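Local coordinates for protein beta-galactosidase (Bacillus circulans subsp. alkalophilus, PDB 3TTY) that probably hydrolyses terminal beta-galactosyl residues as a trimeric glycoside hydrolase whose TIM-barrel domain binds galactose, at residues T120-A125 against L230-M235; E406-L411 against N422-V427; A458-M463 against V483-S488. One frame throughout, in Å; residues are numbered along the deposited sequence.

Contact 1. Residues T120-A125 against L230-M235; sequences TYRKYA and LECFKM
Two outer helices of the TIM barrel, 119-135 and 215-243, run side by side, and Arg122 and Met235 carry most of their contact. The thioether lies against the backbone and the base of the arginine: Met235 SD is 3.5 Å from Arg122 O and 3.8 Å from Arg122 CB. A bend at the last torsion of the methionine (chi3 76°) turns CE to Ala125, whose CB it meets at 4.0 Å; a flexible thioether can follow the backbone of Arg122 to this small residue. The axes of the short segments approach to 10.6 Å at an angle of 21°, as expected of helices that follow strands 75-79 and 142-146 round the eight-stranded barrel. Toward the N-terminal ends of both segments, Cys232 supplies a small sulfur atom that fits between two larger side chains. Its SG touches CE2 of Tyr121 at 4.0 Å, close to the ring plane, a sulfur-aromatic contact at the edge. Arg122, extended from CG to NE, passes the same sulfur and brings its guanidinium over to Glu231, where NH2 lies 3.6 Å from Glu231 CB. The opposite charges do not meet directly; one water accepts from Arg122 NH1 and donates to Glu231 OE1, 2.8 Å from each. Arg122 NE is held by Pro116 O, just after the zinc ligand Cys115; Glu231 OE2 forms a salt bridge with Lys234 NZ (3.2 Å), weak as a hydrogen bond.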
loop_
_atom_site.group_PDB
_atom_site.type_symbol
_atom_site.label_atom_id
_atom_site.label_comp_id
_atom_site.label_asym_id
_atom_site.label_seq_id
_atom_site.Cartn_x
_atom_site.Cartn_y
_atom_site.Cartn_z
ATOM N N THR A 120 -8.944 -26.520 -23.106
ATOM C CA THR A 120 -8.295 -27.657 -22.467
ATOM C C THR A 120 -8.960 -28.011 -21.146
ATOM O O THR A 120 -9.329 -29.158 -20.918
ATOM C CB THR A 120 -6.810 -27.418 -22.264
ATOM O OG1 THR A 120 -6.190 -27.337 -23.549
ATOM C CG2 THR A 120 -6.194 -28.558 -21.455
ATOM N N TYR A 121 -9.142 -27.014 -20.294
ATOM C CA TYR A 121 -9.778 -27.226 -19.002
ATOM C C TYR A 121 -11.187 -27.819 -19.132
ATOM O O TYR A 121 -11.554 -28.739 -18.404
ATOM C CB TYR A 121 -9.832 -25.916 -18.222
ATOM C CG TYR A 121 -10.566 -26.039 -16.911
ATOM C CD1 TYR A 121 -10.002 -26.708 -15.844
ATOM C CD2 TYR A 121 -11.822 -25.478 -16.741
ATOM C CE1 TYR A 121 -10.661 -26.819 -14.643
ATOM C CE2 TYR A 121 -12.498 -25.595 -15.541
ATOM C CZ TYR A 121 -11.914 -26.270 -14.499
ATOM O OH TYR A 121 -12.576 -26.393 -13.302
ATOM N N ARG A 122 -11.985 -27.277 -20.041
ATOM C CA ARG A 122 -13.340 -27.774 -20.211
ATOM C C ARG A 122 -13.341 -29.201 -20.748
ATOM O O ARG A 122 -14.130 -30.025 -20.300
ATOM C CB ARG A 122 -14.170 -26.847 -21.094
ATOM C CG ARG A 122 -14.530 -25.545 -20.400
ATOM C CD ARG A 122 -15.800 -24.960 -20.974
ATOM N NE ARG A 122 -16.039 -23.593 -20.522
ATOM C CZ ARG A 122 -17.166 -22.923 -20.750
ATOM N NH1 ARG A 122 -18.152 -23.513 -21.421
ATOM N NH2 ARG A 122 -17.310 -21.671 -20.303
ATOM N N LYS A 123 -12.440 -29.494 -21.683
ATOM C CA LYS A 123 -12.288 -30.857 -22.207
ATOM C C LYS A 123 -11.972 -31.881 -21.111
ATOM O O LYS A 123 -12.675 -32.874 -20.959
ATOM C CB LYS A 123 -11.220 -30.913 -23.314
ATOM C CG LYS A 123 -10.946 -32.302 -23.863
ATOM C CD LYS A 123 -9.932 -32.252 -24.998
ATOM C CE LYS A 123 -9.483 -33.651 -25.414
ATOM N NZ LYS A 123 -8.438 -33.615 -26.504
ATOM N N TYR A 124 -10.926 -31.646 -20.331
ATOM C CA TYR A 124 -10.531 -32.665 -19.354
ATOM C C TYR A 124 -11.358 -32.660 -18.069
ATOM O O TYR A 124 -11.525 -33.699 -17.433
ATOM C CB TYR A 124 -9.033 -32.595 -19.069
ATOM C CG TYR A 124 -8.222 -32.962 -20.280
ATOM C CD1 TYR A 124 -8.233 -34.266 -20.768
ATOM C CD2 TYR A 124 -7.465 -32.006 -20.955
ATOM C CE1 TYR A 124 -7.498 -34.618 -21.886
ATOM C CE2 TYR A 124 -6.717 -32.352 -22.084
ATOM C CZ TYR A 124 -6.744 -33.661 -22.547
ATOM O OH TYR A 124 -6.020 -34.024 -23.667
ATOM N N ALA A 125 -11.884 -31.500 -17.693
ATOM C CA ALA A 125 -12.708 -31.423 -16.505
ATOM C C ALA A 125 -14.010 -32.196 -16.730
ATOM O O ALA A 125 -14.448 -32.934 -15.853
ATOM C CB ALA A 125 -12.990 -29.966 -16.112
ATOM N N LEU A 230 -19.901 -20.295 -14.023
ATOM C CA LEU A 230 -21.141 -21.045 -13.851
ATOM C C LEU A 230 -21.284 -22.100 -14.947
ATOM O O LEU A 230 -21.703 -23.233 -14.682
ATOM C CB LEU A 230 -22.355 -20.118 -13.831
ATOM C CG LEU A 230 -23.711 -20.795 -13.547
ATOM C CD1 LEU A 230 -23.679 -21.644 -12.281
ATOM C CD2 LEU A 230 -24.836 -19.760 -13.452
ATOM N N GLU A 231 -20.924 -21.734 -16.177
ATOM C CA GLU A 231 -20.945 -22.681 -17.285
ATOM C C GLU A 231 -20.072 -23.895 -16.962
ATOM O O GLU A 231 -20.446 -25.040 -17.236
ATOM C CB GLU A 231 -20.463 -22.018 -18.572
ATOM C CG GLU A 231 -21.512 -21.162 -19.278
ATOM C CD GLU A 231 -22.748 -21.975 -19.655
ATOM O OE1 GLU A 231 -22.586 -23.023 -20.316
ATOM O OE2 GLU A 231 -23.878 -21.580 -19.270
ATOM N N CYS A 232 -18.900 -23.650 -16.390
ATOM C CA CYS A 232 -18.044 -24.769 -15.995
ATOM C C CYS A 232 -18.772 -25.681 -15.006
ATOM O O CYS A 232 -18.821 -26.893 -15.201
ATOM C CB CYS A 232 -16.709 -24.282 -15.426
ATOM S SG CYS A 232 -15.666 -23.445 -16.655
ATOM N N PHE A 233 -19.365 -25.105 -13.965
ATOM C CA PHE A 233 -20.131 -25.911 -13.014
ATOM C C PHE A 233 -21.192 -26.770 -13.695
ATOM O O PHE A 233 -21.250 -27.993 -13.488
ATOM C CB PHE A 233 -20.806 -25.046 -11.954
ATOM C CG PHE A 233 -21.801 -25.808 -11.114
ATOM C CD1 PHE A 233 -21.366 -26.682 -10.129
ATOM C CD2 PHE A 233 -23.165 -25.666 -11.326
ATOM C CE1 PHE A 233 -22.268 -27.400 -9.364
ATOM C CE2 PHE A 233 -24.085 -26.372 -10.563
ATOM C CZ PHE A 233 -23.643 -27.241 -9.580
ATOM N N LYS A 234 -22.028 -26.114 -14.500
ATOM C CA LYS A 234 -23.124 -26.766 -15.206
ATOM C C LYS A 234 -22.625 -27.864 -16.122
ATOM O O LYS A 234 -23.239 -28.926 -16.225
ATOM C CB LYS A 234 -23.936 -25.757 -16.023
ATOM C CG LYS A 234 -24.449 -24.568 -15.210
ATOM C CD LYS A 234 -25.624 -23.842 -15.892
ATOM C CE LYS A 234 -25.405 -23.667 -17.389
ATOM N NZ LYS A 234 -26.487 -22.872 -18.031
ATOM N N MET A 235 -21.511 -27.600 -16.791
ATOM C CA MET A 235 -20.913 -28.587 -17.664
ATOM C C MET A 235 -20.600 -29.883 -16.905
ATOM O O MET A 235 -20.855 -30.971 -17.416
ATOM C CB MET A 235 -19.653 -28.028 -18.326
ATOM C CG MET A 235 -18.872 -29.056 -19.128
ATOM S SD MET A 235 -17.179 -28.516 -19.492
ATOM C CE MET A 235 -16.376 -28.771 -17.901
HETATM O O HOH W 1 -20.629 -22.629 -22.275
#

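Contact 2. Residues E406-L411 against N422-V427; sequences ENRWAL and NYVNEV
Tyr423 reaches helix 405-413 with its ring, touching Asn407, Arg408 and Leu411, and its meeting with Asn407 forms the buried, tightly packed part of the contact. Its CG stands anti to the backbone N (chi1 178°), which sends the ring out from the first turn of helix 423-435 and across to the neighbouring helix. At the phenol end the Asn407 amide stands almost perpendicular to the ring, the planes 85° apart, with ND2 3.1 Å from Tyr423 CZ. Asparagine suits this buried place because its amide can both give and accept: ND2 donates to Val460 O, and OD1 takes the N-H of Met463.

Both helices belong to the trimerisation domain. Helix 405-413 follows strand 399-402, and helix 423-435 leads to strand 441-444, an outermost strand of the mixed beta-sheet within this chain. Asn422 is the N-cap of helix 423-435, its OD1 accepting from Asn425 N at 2.8 Å.

The partly exposed side belongs to Leu411 and Arg408. Both come to the ring obliquely, Leu411 CD1 at 3.5 Å from Tyr423 CD1 and Arg408 CB at 3.6 Å from Tyr423 CD2. The extended arginine then carries its guanidinium past the tyrosine to Val424, whose CG2 sits 3.5 Å above the centre of one face of the Arg408 group, a methyl against a flat cation that keeps its N-H groups for partners around the rim. Arg408 is nonetheless held firmly: NE pairs with Glu412 one turn on, and NH1 reaches Phe256 O and Tyr403 OH.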
loop_
_atom_site.group_PDB
_atom_site.type_symbol
_atom_site.label_atom_id
_atom_site.label_comp_id
_atom_site.label_asym_id
_atom_site.label_seq_id
_atom_site.Cartn_x
_atom_site.Cartn_y
_atom_site.Cartn_z
ATOM N N GLU A 406 -25.485 -7.677 -8.363
ATOM C CA GLU A 406 -25.304 -6.751 -9.488
ATOM C C GLU A 406 -25.391 -5.333 -8.965
ATOM O O GLU A 406 -24.612 -4.458 -9.348
ATOM C CB GLU A 406 -26.329 -6.995 -10.598
ATOM C CG GLU A 406 -26.133 -8.330 -11.326
ATOM C CD GLU A 406 -27.078 -8.536 -12.508
ATOM O OE1 GLU A 406 -28.243 -8.097 -12.435
ATOM O OE2 GLU A 406 -26.652 -9.148 -13.517
ATOM N N ASN A 407 -26.333 -5.112 -8.061
ATOM C CA ASN A 407 -26.387 -3.851 -7.336
ATOM C C ASN A 407 -25.057 -3.584 -6.617
ATOM O O ASN A 407 -24.529 -2.470 -6.657
ATOM C CB ASN A 407 -27.528 -3.891 -6.326
ATOM C CG ASN A 407 -27.661 -2.606 -5.543
ATOM O OD1 ASN A 407 -27.618 -1.519 -6.113
ATOM N ND2 ASN A 407 -27.831 -2.723 -4.219
ATOM N N ARG A 408 -24.520 -4.615 -5.963
ATOM C CA ARG A 408 -23.241 -4.503 -5.271
ATOM C C ARG A 408 -22.102 -4.089 -6.209
ATOM O O ARG A 408 -21.358 -3.153 -5.917
ATOM C CB ARG A 408 -22.887 -5.822 -4.579
ATOM C CG ARG A 408 -21.527 -5.797 -3.897
ATOM C CD ARG A 408 -21.326 -6.986 -2.957
ATOM N NE ARG A 408 -20.063 -6.910 -2.221
ATOM C CZ ARG A 408 -19.650 -7.830 -1.347
ATOM N NH1 ARG A 408 -20.401 -8.895 -1.098
ATOM N NH2 ARG A 408 -18.484 -7.693 -0.731
ATOM N N TRP A 409 -21.960 -4.798 -7.324
ATOM C CA TRP A 409 -20.932 -4.478 -8.309
ATOM C C TRP A 409 -21.014 -3.030 -8.798
ATOM O O TRP A 409 -20.000 -2.318 -8.845
ATOM C CB TRP A 409 -21.039 -5.412 -9.508
ATOM C CG TRP A 409 -20.714 -6.843 -9.202
ATOM C CD1 TRP A 409 -19.957 -7.313 -8.165
ATOM C CD2 TRP A 409 -21.150 -7.994 -9.938
ATOM N NE1 TRP A 409 -19.891 -8.684 -8.220
ATOM C CE2 TRP A 409 -20.612 -9.126 -9.298
ATOM C CE3 TRP A 409 -21.941 -8.172 -11.077
ATOM C CZ2 TRP A 409 -20.826 -10.422 -9.767
ATOM C CZ3 TRP A 409 -22.164 -9.446 -11.533
ATOM C CH2 TRP A 409 -21.603 -10.564 -10.884
ATOM N N ALA A 410 -22.212 -2.598 -9.178
ATOM C CA ALA A 410 -22.388 -1.216 -9.631
ATOM C C ALA A 410 -22.017 -0.200 -8.536
ATOM O O ALA A 410 -21.291 0.771 -8.795
ATOM C CB ALA A 410 -23.802 -0.984 -10.133
ATOM N N LEU A 411 -22.487 -0.438 -7.311
ATOM C CA LEU A 411 -22.120 0.427 -6.190
ATOM C C LEU A 411 -20.620 0.459 -5.974
ATOM O O LEU A 411 -20.038 1.516 -5.787
ATOM C CB LEU A 411 -22.799 -0.027 -4.900
ATOM C CG LEU A 411 -24.226 0.450 -4.671
ATOM C CD1 LEU A 411 -24.744 -0.112 -3.366
ATOM C CD2 LEU A 411 -24.281 1.977 -4.674
ATOM N N ASN A 422 -20.264 1.586 2.107
ATOM C CA ASN A 422 -20.013 0.164 1.968
ATOM C C ASN A 422 -21.352 -0.555 1.953
ATOM O O ASN A 422 -22.074 -0.563 2.959
ATOM C CB ASN A 422 -19.129 -0.318 3.124
ATOM C CG ASN A 422 -18.839 -1.803 3.066
ATOM O OD1 ASN A 422 -19.753 -2.630 3.049
ATOM N ND2 ASN A 422 -17.556 -2.152 3.044
ATOM N N TYR A 423 -21.695 -1.126 0.802
ATOM C CA TYR A 423 -23.014 -1.734 0.594
ATOM C C TYR A 423 -23.349 -2.775 1.646
ATOM O O TYR A 423 -24.388 -2.688 2.314
ATOM C CB TYR A 423 -23.105 -2.353 -0.799
ATOM C CG TYR A 423 -24.409 -3.064 -1.126
ATOM C CD1 TYR A 423 -25.636 -2.471 -0.878
ATOM C CD2 TYR A 423 -24.398 -4.314 -1.738
ATOM C CE1 TYR A 423 -26.829 -3.113 -1.209
ATOM C CE2 TYR A 423 -25.569 -4.960 -2.079
ATOM C CZ TYR A 423 -26.783 -4.355 -1.810
ATOM O OH TYR A 423 -27.945 -5.013 -2.127
ATOM N N VAL A 424 -22.473 -3.762 1.788
ATOM C CA VAL A 424 -22.719 -4.841 2.733
ATOM C C VAL A 424 -22.852 -4.317 4.166
ATOM O O VAL A 424 -23.728 -4.774 4.917
ATOM C CB VAL A 424 -21.654 -5.970 2.633
ATOM C CG1 VAL A 424 -21.827 -6.966 3.748
ATOM C CG2 VAL A 424 -21.747 -6.667 1.272
ATOM N N ASN A 425 -22.017 -3.350 4.541
ATOM C CA ASN A 425 -22.117 -2.765 5.882
ATOM C C ASN A 425 -23.519 -2.197 6.139
ATOM O O ASN A 425 -24.108 -2.423 7.201
ATOM C CB ASN A 425 -21.056 -1.677 6.122
ATOM C CG ASN A 425 -19.676 -2.254 6.456
ATOM O OD1 ASN A 425 -18.684 -1.520 6.520
ATOM N ND2 ASN A 425 -19.605 -3.568 6.661
ATOM N N GLU A 426 -24.045 -1.452 5.168
ATOM C CA GLU A 426 -25.391 -0.891 5.276
ATOM C C GLU A 426 -26.442 -1.985 5.362
ATOM O O GLU A 426 -27.324 -1.917 6.206
ATOM C CB GLU A 426 -25.700 0.056 4.115
ATOM C CG GLU A 426 -24.747 1.223 4.022
ATOM C CD GLU A 426 -24.767 2.099 5.270
ATOM O OE1 GLU A 426 -25.854 2.589 5.663
ATOM O OE2 GLU A 426 -23.687 2.294 5.866
ATOM N N VAL A 427 -26.350 -3.000 4.507
ATOM C CA VAL A 427 -27.323 -4.086 4.572
ATOM C C VAL A 427 -27.293 -4.715 5.971
ATOM O O VAL A 427 -28.338 -4.983 6.564
ATOM C CB VAL A 427 -27.098 -5.168 3.478
ATOM C CG1 VAL A 427 -27.978 -6.384 3.743
ATOM C CG2 VAL A 427 -27.402 -4.615 2.087
#

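Contact 3. Residues A458-M463 against V483-S488; sequences APVMYM and VTTFFS
Tyr462 and Phe487 run alongside each other in the same direction, their planes 29° apart and strongly offset, with centroids 4.9 Å apart. Tyr462 CD1 rests over one face of the phenylalanine, 3.4 Å from Phe487 CE2. Both rings reach the trimer interface: Tyr357 of the second subunit meets Phe487 edge-to-face and hydrogen-bonds to Tyr462 OH. The phenol also bonds to Asp495 of its own chain, while Phe487 offers Tyr357 an apolar ring.

Beside the rings, hydroxyls face the backbone of 458-463 where parallel strands 455-458 and 481-485 end. Thr485 OG1, set between its own N and carbonyl carbon (chi1 67°), accepts from Val460 N at 2.8 Å and donates to Phe486 O. Thr484 takes the other rotation, OG1 anti to its N (chi1 -168°), and donates to Ala458 O at 2.9 Å, nearly in line with that carbonyl. Ser488 OG donates to Thr485 O and receives a weak bond from the N of Met461, the residue at the centre of an inverse gamma turn.

The last straight strand bond runs from Ala458 N to Val483 O (2.8 Å); beyond it, threonine and serine hydroxyls meet the buried backbone groups.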
loop_
_atom_site.group_PDB
_atom_site.type_symbol
_atom_site.label_atom_id
_atom_site.label_comp_id
_atom_site.label_asym_id
_atom_site.label_seq_id
_atom_site.Cartn_x
_atom_site.Cartn_y
_atom_site.Cartn_z
ATOM N N ALA A 458 -34.905 -2.796 1.843
ATOM C CA ALA A 458 -33.921 -2.776 0.757
ATOM C C ALA A 458 -32.927 -1.637 0.953
ATOM O O ALA A 458 -33.108 -0.544 0.417
ATOM C CB ALA A 458 -34.620 -2.643 -0.593
ATOM N N PRO A 459 -31.873 -1.891 1.740
ATOM C CA PRO A 459 -30.837 -0.885 1.981
ATOM C C PRO A 459 -30.078 -0.572 0.691
ATOM O O PRO A 459 -29.586 -1.485 0.034
ATOM C CB PRO A 459 -29.915 -1.577 2.994
ATOM C CG PRO A 459 -30.771 -2.641 3.634
ATOM C CD PRO A 459 -31.648 -3.119 2.521
ATOM N N VAL A 460 -30.018 0.705 0.333
ATOM C CA VAL A 460 -29.258 1.177 -0.821
ATOM C C VAL A 460 -29.537 0.366 -2.081
ATOM O O VAL A 460 -28.626 -0.235 -2.654
ATOM C CB VAL A 460 -27.749 1.160 -0.532
ATOM C CG1 VAL A 460 -27.019 2.071 -1.486
ATOM C CG2 VAL A 460 -27.482 1.593 0.900
ATOM N N MET A 461 -30.805 0.338 -2.495
ATOM C CA MET A 461 -31.199 -0.308 -3.737
ATOM C C MET A 461 -30.899 0.680 -4.855
ATOM O O MET A 461 -31.802 1.236 -5.496
ATOM C CB MET A 461 -32.682 -0.701 -3.706
ATOM C CG MET A 461 -33.101 -1.715 -4.783
ATOM S SD MET A 461 -32.016 -3.164 -4.881
ATOM C CE MET A 461 -32.248 -3.864 -3.238
ATOM N N TYR A 462 -29.604 0.907 -5.037
ATOM C CA TYR A 462 -29.045 1.776 -6.052
ATOM C C TYR A 462 -29.480 1.361 -7.453
ATOM O O TYR A 462 -29.994 2.180 -8.217
ATOM C CB TYR A 462 -27.523 1.744 -5.917
ATOM C CG TYR A 462 -26.729 2.381 -7.035
ATOM C CD1 TYR A 462 -26.605 3.771 -7.137
ATOM C CD2 TYR A 462 -26.053 1.593 -7.962
ATOM C CE1 TYR A 462 -25.849 4.346 -8.157
ATOM C CE2 TYR A 462 -25.300 2.156 -8.967
ATOM C CZ TYR A 462 -25.199 3.527 -9.068
ATOM O OH TYR A 462 -24.431 4.065 -10.084
ATOM N N MET A 463 -29.299 0.085 -7.781
ATOM C CA MET A 463 -29.782 -0.437 -9.056
ATOM C C MET A 463 -31.200 -1.014 -8.957
ATOM O O MET A 463 -31.476 -1.900 -8.142
ATOM C CB MET A 463 -28.832 -1.493 -9.628
ATOM C CG MET A 463 -29.418 -2.259 -10.843
ATOM S SD MET A 463 -28.301 -3.568 -11.405
ATOM C CE MET A 463 -26.854 -2.572 -11.729
ATOM N N VAL A 483 -39.127 -0.637 2.918
ATOM C CA VAL A 483 -38.160 0.345 3.400
ATOM C C VAL A 483 -36.993 0.493 2.430
ATOM O O VAL A 483 -36.411 -0.498 2.002
ATOM C CB VAL A 483 -37.599 -0.054 4.783
ATOM C CG1 VAL A 483 -36.603 1.008 5.286
ATOM C CG2 VAL A 483 -38.733 -0.268 5.776
ATOM N N THR A 484 -36.640 1.721 2.071
ATOM C CA THR A 484 -35.414 1.908 1.296
ATOM C C THR A 484 -34.685 3.174 1.741
ATOM O O THR A 484 -35.128 3.838 2.682
ATOM C CB THR A 484 -35.628 1.783 -0.251
ATOM O OG1 THR A 484 -34.358 1.707 -0.911
ATOM C CG2 THR A 484 -36.432 2.935 -0.806
ATOM N N THR A 485 -33.556 3.494 1.116
ATOM C CA THR A 485 -32.676 4.495 1.703
ATOM C C THR A 485 -32.148 5.494 0.699
ATOM O O THR A 485 -32.430 5.402 -0.491
ATOM C CB THR A 485 -31.430 3.837 2.351
ATOM O OG1 THR A 485 -30.612 3.259 1.327
ATOM C CG2 THR A 485 -31.823 2.755 3.361
ATOM N N PHE A 486 -31.352 6.433 1.197
ATOM C CA PHE A 486 -30.572 7.312 0.349
ATOM C C PHE A 486 -29.859 6.481 -0.718
ATOM O O PHE A 486 -29.491 5.326 -0.483
ATOM C CB PHE A 486 -29.530 8.039 1.186
ATOM C CG PHE A 486 -28.563 7.108 1.872
ATOM C CD1 PHE A 486 -28.828 6.623 3.147
ATOM C CD2 PHE A 486 -27.404 6.692 1.230
ATOM C CE1 PHE A 486 -27.947 5.750 3.766
ATOM C CE2 PHE A 486 -26.521 5.826 1.849
ATOM C CZ PHE A 486 -26.794 5.350 3.118
ATOM N N PHE A 487 -29.675 7.087 -1.886
ATOM C CA PHE A 487 -28.940 6.489 -3.004
ATOM C C PHE A 487 -29.577 5.209 -3.551
ATOM O O PHE A 487 -28.879 4.298 -4.002
ATOM C CB PHE A 487 -27.464 6.269 -2.651
ATOM C CG PHE A 487 -26.531 6.499 -3.812
ATOM C CD1 PHE A 487 -26.641 7.655 -4.585
ATOM C CD2 PHE A 487 -25.559 5.561 -4.147
ATOM C CE1 PHE A 487 -25.793 7.876 -5.668
ATOM C CE2 PHE A 487 -24.710 5.777 -5.220
ATOM C CZ PHE A 487 -24.831 6.945 -5.985
ATOM N N SER A 488 -30.904 5.158 -3.532
ATOM C CA SER A 488 -31.627 4.019 -4.092
ATOM C C SER A 488 -32.431 4.476 -5.300
ATOM O O SER A 488 -32.807 5.646 -5.399
ATOM C CB SER A 488 -32.566 3.408 -3.050
ATOM O OG SER A 488 -31.842 3.029 -1.901
#

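Contact 1 belongs to the catalytic barrel domain and is partly buried near its surface, with sulfur packing inside and a water between opposite charges outside. Contacts 2 and 3 lie in the trimerisation domain, their centres about 10 Å apart, and both are buried; contact 1 is about 30 Å from contact 2 and 37 Å from contact 3, centre to centre. Asn407 and Leu411 link contacts 2 and 3. Chemistry follows place: contact 1 has no direct hydrogen bond across it, while contact 2 rests on a tyrosine ring and aliphatic carbons, whereas contact 3, at strand ends, relies on hydroxyl-to-backbone bonds and alone touches another subunit.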